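Walker-Type ATPase (Pyrococcus abyssi, PDB 2QEN) is of unknown function, but holds ADP and magnesium in a P-loop ATPase domain and probably binds ATP. Local coordinates at residues Phe95-Phe103 with Val116-Leu127. The protein carries 1 engineered substitution. Sequence-based numbering, arbitrary orientation.
Sequences FKISLNLKF and VFRELNDLGEEL
Phe103 lays its ring over Val116, whose CG1 sits 3.9 Å from the centroid of the Phe103 ring, over its face, a CH-pi contact in which the loop before helix 113-127, in the crossover that links strands 57-61 and 130-135 of the P-loop ATPase fold, meets that helix. The loop leaves helix 88-95 at Lys96, where phi turns positive, and runs along the helix, Ile97 beside Leu127 at one end and Phe103 beside Val116 at the other. Glu119 reaches toward the loop with an extended chain, and the syn lone pair of its OE1 takes the Phe103 N-H at 2.8 Å from N, with an angle of 151°; the same carboxylate lies at the edge of the Phe103 ring. With chi1 at 83°, the ring's CG stands between its own backbone N and carbonyl carbon, which turns the ring onto the helix while the N-H stays directed at Glu119. An alanine here would keep that N-H but is likely to leave Val116 CG1 without its aromatic lid and open a gap beside Leu120 CD2. Between the two ends, Leu101 spreads its two methyls over neighbouring helix residues: CD1 meets Leu120 and Leu123, and CD2 rests 3.8 Å from Glu119 CB. Leu99 CD1 comes against the backbone carbonyl of Asp122. At the Lys96 end, Glu126 stretches out with CG anti to its backbone N, chi1 180°, and OE2 receives both Ser98 OG, at 3.1 Å, and, more weakly, Ser98 N. Next to it Ile97 crosses Leu123 at about a right angle, tightly, with Ile97 CG2 3.4 Å from Leu123 CD1. Further out, Leu120 reaches strands 130-135 and 165-171, tying the loop through the helix to the central parallel sheet, while from helix 88-95 Phe88 packs on Leu101 and Leu123, and Gln92 NE2 hydrogen-bonds to Leu99 O.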
loop_
_atom_site.group_PDB
_atom_site.type_symbol
_atom_site.label_atom_id
_atom_site.label_comp_id
_atom_site.label_asym_id
_atom_site.label_seq_id
_atom_site.Cartn_x
_atom_site.Cartn_y
_atom_site.Cartn_z
ATOM N N PHE A 95 -21.289 9.056 13.737
ATOM C CA PHE A 95 -22.111 8.910 12.545
ATOM C C PHE A 95 -23.598 8.849 12.858
ATOM O O PHE A 95 -24.410 8.684 11.959
ATOM C CB PHE A 95 -21.648 7.710 11.716
ATOM C CG PHE A 95 -20.253 7.858 11.192
ATOM C CD1 PHE A 95 -19.955 8.831 10.233
ATOM C CD2 PHE A 95 -19.228 7.048 11.669
ATOM C CE1 PHE A 95 -18.654 8.989 9.753
ATOM C CE2 PHE A 95 -17.922 7.189 11.187
ATOM C CZ PHE A 95 -17.636 8.161 10.227
ATOM N N LYS A 96 -23.943 9.004 14.135
ATOM C CA LYS A 96 -25.337 9.045 14.587
ATOM C C LYS A 96 -26.107 7.804 14.152
ATOM O O LYS A 96 -27.088 7.894 13.417
ATOM C CB LYS A 96 -26.024 10.340 14.129
ATOM C CG LYS A 96 -25.356 11.612 14.648
ATOM C CD LYS A 96 -25.764 11.951 16.081
ATOM C CE LYS A 96 -24.828 13.004 16.670
ATOM N NZ LYS A 96 -25.410 13.743 17.838
ATOM N N ILE A 97 -25.629 6.647 14.608
ATOM C CA ILE A 97 -26.221 5.340 14.298
ATOM C C ILE A 97 -27.008 4.801 15.495
ATOM O O ILE A 97 -26.512 4.799 16.623
ATOM C CB ILE A 97 -25.130 4.300 13.919
ATOM C CG1 ILE A 97 -24.373 4.742 12.664
ATOM C CG2 ILE A 97 -25.748 2.919 13.705
ATOM C CD1 ILE A 97 -22.963 4.165 12.536
ATOM N N SER A 98 -28.227 4.336 15.240
ATOM C CA SER A 98 -29.060 3.736 16.281
ATOM C C SER A 98 -28.865 2.218 16.391
ATOM O O SER A 98 -28.913 1.662 17.490
ATOM C CB SER A 98 -30.534 4.082 16.048
ATOM O OG SER A 98 -30.936 3.709 14.742
ATOM N N LEU A 99 -28.648 1.562 15.251
ATOM C CA LEU A 99 -28.345 0.116 15.190
ATOM C C LEU A 99 -27.195 -0.328 16.090
ATOM O O LEU A 99 -26.186 0.368 16.210
ATOM C CB LEU A 99 -27.998 -0.303 13.758
ATOM C CG LEU A 99 -29.014 -0.941 12.808
ATOM C CD1 LEU A 99 -28.235 -1.744 11.779
ATOM C CD2 LEU A 99 -30.034 -1.841 13.518
ATOM N N ASN A 100 -27.358 -1.492 16.709
ATOM C CA ASN A 100 -26.285 -2.155 17.438
ATOM C C ASN A 100 -25.757 -3.338 16.629
ATOM O O ASN A 100 -26.473 -3.905 15.795
ATOM C CB ASN A 100 -26.771 -2.646 18.805
ATOM C CG ASN A 100 -27.001 -1.509 19.801
ATOM O OD1 ASN A 100 -26.215 -0.560 19.883
ATOM N ND2 ASN A 100 -28.075 -1.618 20.580
ATOM N N LEU A 101 -24.503 -3.703 16.874
ATOM C CA LEU A 101 -23.901 -4.844 16.211
ATOM C C LEU A 101 -23.816 -6.032 17.156
ATOM O O LEU A 101 -23.129 -5.965 18.184
ATOM C CB LEU A 101 -22.509 -4.493 15.666
ATOM C CG LEU A 101 -22.404 -3.612 14.413
ATOM C CD1 LEU A 101 -20.952 -3.197 14.183
ATOM C CD2 LEU A 101 -22.954 -4.339 13.186
ATOM N N LYS A 102 -24.521 -7.107 16.796
ATOM C CA LYS A 102 -24.526 -8.350 17.568
ATOM C C LYS A 102 -23.137 -8.994 17.675
ATOM O O LYS A 102 -22.753 -9.469 18.748
ATOM C CB LYS A 102 -25.536 -9.346 16.975
ATOM C CG LYS A 102 -25.597 -10.699 17.690
ATOM C CD LYS A 102 -26.973 -11.355 17.616
ATOM C CE LYS A 102 -27.004 -12.616 18.476
ATOM N NZ LYS A 102 -28.389 -13.037 18.868
ATOM N N PHE A 103 -22.377 -8.987 16.578
ATOM C CA PHE A 103 -21.140 -9.766 16.527
ATOM C C PHE A 103 -20.066 -9.294 17.518
ATOM O O PHE A 103 -19.120 -10.016 17.808
ATOM C CB PHE A 103 -20.614 -9.938 15.082
ATOM C CG PHE A 103 -19.808 -8.773 14.562
ATOM C CD1 PHE A 103 -18.430 -8.708 14.779
ATOM C CD2 PHE A 103 -20.421 -7.754 13.843
ATOM C CE1 PHE A 103 -17.669 -7.629 14.298
ATOM C CE2 PHE A 103 -19.675 -6.672 13.353
ATOM C CZ PHE A 103 -18.293 -6.611 13.586
ATOM N N VAL A 116 -20.699 -11.653 10.099
ATOM C CA VAL A 116 -20.130 -10.341 10.383
ATOM C C VAL A 116 -20.415 -9.344 9.259
ATOM O O VAL A 116 -20.827 -8.204 9.517
ATOM C CB VAL A 116 -18.588 -10.440 10.616
ATOM C CG1 VAL A 116 -17.919 -9.035 10.627
ATOM C CG2 VAL A 116 -18.275 -11.240 11.900
ATOM N N PHE A 117 -20.203 -9.778 8.019
ATOM C CA PHE A 117 -20.402 -8.910 6.867
ATOM C C PHE A 117 -21.860 -8.529 6.626
ATOM O O PHE A 117 -22.137 -7.400 6.222
ATOM C CB PHE A 117 -19.707 -9.476 5.619
ATOM C CG PHE A 117 -18.237 -9.109 5.532
ATOM C CD1 PHE A 117 -17.385 -9.297 6.633
ATOM C CD2 PHE A 117 -17.712 -8.540 4.380
ATOM C CE1 PHE A 117 -16.014 -8.941 6.564
ATOM C CE2 PHE A 117 -16.336 -8.176 4.304
ATOM C CZ PHE A 117 -15.503 -8.374 5.400
ATOM N N ARG A 118 -22.779 -9.452 6.902
ATOM C CA ARG A 118 -24.219 -9.183 6.839
ATOM C C ARG A 118 -24.659 -8.098 7.827
ATOM O O ARG A 118 -25.401 -7.194 7.457
ATOM C CB ARG A 118 -25.038 -10.470 7.069
ATOM C CG ARG A 118 -25.008 -11.447 5.893
ATOM C CD ARG A 118 -26.039 -12.568 6.080
ATOM N NE ARG A 118 -25.577 -13.545 7.070
ATOM C CZ ARG A 118 -25.122 -14.762 6.777
ATOM N NH1 ARG A 118 -25.089 -15.178 5.512
ATOM N NH2 ARG A 118 -24.715 -15.572 7.752
ATOM N N GLU A 119 -24.209 -8.195 9.077
ATOM C CA GLU A 119 -24.443 -7.138 10.063
ATOM C C GLU A 119 -23.887 -5.759 9.649
ATOM O O GLU A 119 -24.531 -4.736 9.873
ATOM C CB GLU A 119 -23.901 -7.547 11.435
ATOM C CG GLU A 119 -24.703 -8.645 12.122
ATOM C CD GLU A 119 -24.115 -9.067 13.471
ATOM O OE1 GLU A 119 -23.721 -8.177 14.264
ATOM O OE2 GLU A 119 -24.060 -10.296 13.744
ATOM N N LEU A 120 -22.707 -5.739 9.032
ATOM C CA LEU A 120 -22.103 -4.491 8.542
ATOM C C LEU A 120 -22.873 -3.887 7.369
ATOM O O LEU A 120 -22.956 -2.667 7.254
ATOM C CB LEU A 120 -20.639 -4.699 8.143
ATOM C CG LEU A 120 -19.651 -4.998 9.267
ATOM C CD1 LEU A 120 -18.253 -5.219 8.677
ATOM C CD2 LEU A 120 -19.648 -3.886 10.313
ATOM N N ASN A 121 -23.425 -4.748 6.509
ATOM C CA ASN A 121 -24.326 -4.334 5.437
ATOM C C ASN A 121 -25.656 -3.761 5.974
ATOM O O ASN A 121 -26.180 -2.794 5.418
ATOM C CB ASN A 121 -24.595 -5.500 4.473
ATOM C CG ASN A 121 -25.434 -5.082 3.268
ATOM O OD1 ASN A 121 -24.947 -4.398 2.371
ATOM N ND2 ASN A 121 -26.699 -5.492 3.243
ATOM N N ASP A 122 -26.194 -4.369 7.039
ATOM C CA ASP A 122 -27.383 -3.847 7.760
ATOM C C ASP A 122 -27.114 -2.437 8.284
ATOM O O ASP A 122 -27.986 -1.569 8.258
ATOM C CB ASP A 122 -27.745 -4.743 8.957
ATOM C CG ASP A 122 -28.317 -6.092 8.550
ATOM O OD1 ASP A 122 -28.620 -6.298 7.349
ATOM O OD2 ASP A 122 -28.468 -6.957 9.444
ATOM N N LEU A 123 -25.886 -2.223 8.757
ATOM C CA LEU A 123 -25.448 -0.918 9.226
ATOM C C LEU A 123 -25.355 0.061 8.038
ATOM O O LEU A 123 -25.781 1.225 8.136
ATOM C CB LEU A 123 -24.118 -1.070 9.973
ATOM C CG LEU A 123 -23.342 0.115 10.554
ATOM C CD1 LEU A 123 -24.238 0.944 11.458
ATOM C CD2 LEU A 123 -22.116 -0.394 11.324
ATOM N N GLY A 124 -24.840 -0.446 6.913
ATOM C CA GLY A 124 -24.783 0.290 5.657
ATOM C C GLY A 124 -26.143 0.766 5.179
ATOM O O GLY A 124 -26.259 1.853 4.613
ATOM N N GLU A 125 -27.168 -0.054 5.410
ATOM C CA GLU A 125 -28.545 0.266 5.030
ATOM C C GLU A 125 -29.062 1.521 5.702
ATOM O O GLU A 125 -29.831 2.271 5.102
ATOM C CB GLU A 125 -29.486 -0.890 5.369
ATOM C CG GLU A 125 -29.637 -1.897 4.260
ATOM C CD GLU A 125 -30.429 -3.132 4.674
ATOM O OE1 GLU A 125 -31.278 -3.052 5.595
ATOM O OE2 GLU A 125 -30.195 -4.190 4.056
ATOM N N GLU A 126 -28.666 1.726 6.955
ATOM C CA GLU A 126 -29.067 2.909 7.689
ATOM C C GLU A 126 -28.271 4.129 7.230
ATOM O O GLU A 126 -28.845 5.207 7.011
ATOM C CB GLU A 126 -28.910 2.706 9.195
ATOM C CG GLU A 126 -29.320 3.944 9.980
ATOM C CD GLU A 126 -29.350 3.748 11.481
ATOM O OE1 GLU A 126 -29.256 2.587 11.946
ATOM O OE2 GLU A 126 -29.478 4.766 12.196
ATOM N N LEU A 127 -26.962 3.944 7.078
ATOM C CA LEU A 127 -26.041 5.022 6.738
ATOM C C LEU A 127 -26.092 5.408 5.261
ATOM O O LEU A 127 -25.791 6.551 4.899
ATOM C CB LEU A 127 -24.602 4.619 7.105
ATOM C CG LEU A 127 -24.257 4.456 8.588
ATOM C CD1 LEU A 127 -23.139 3.443 8.785
ATOM C CD2 LEU A 127 -23.867 5.788 9.159
#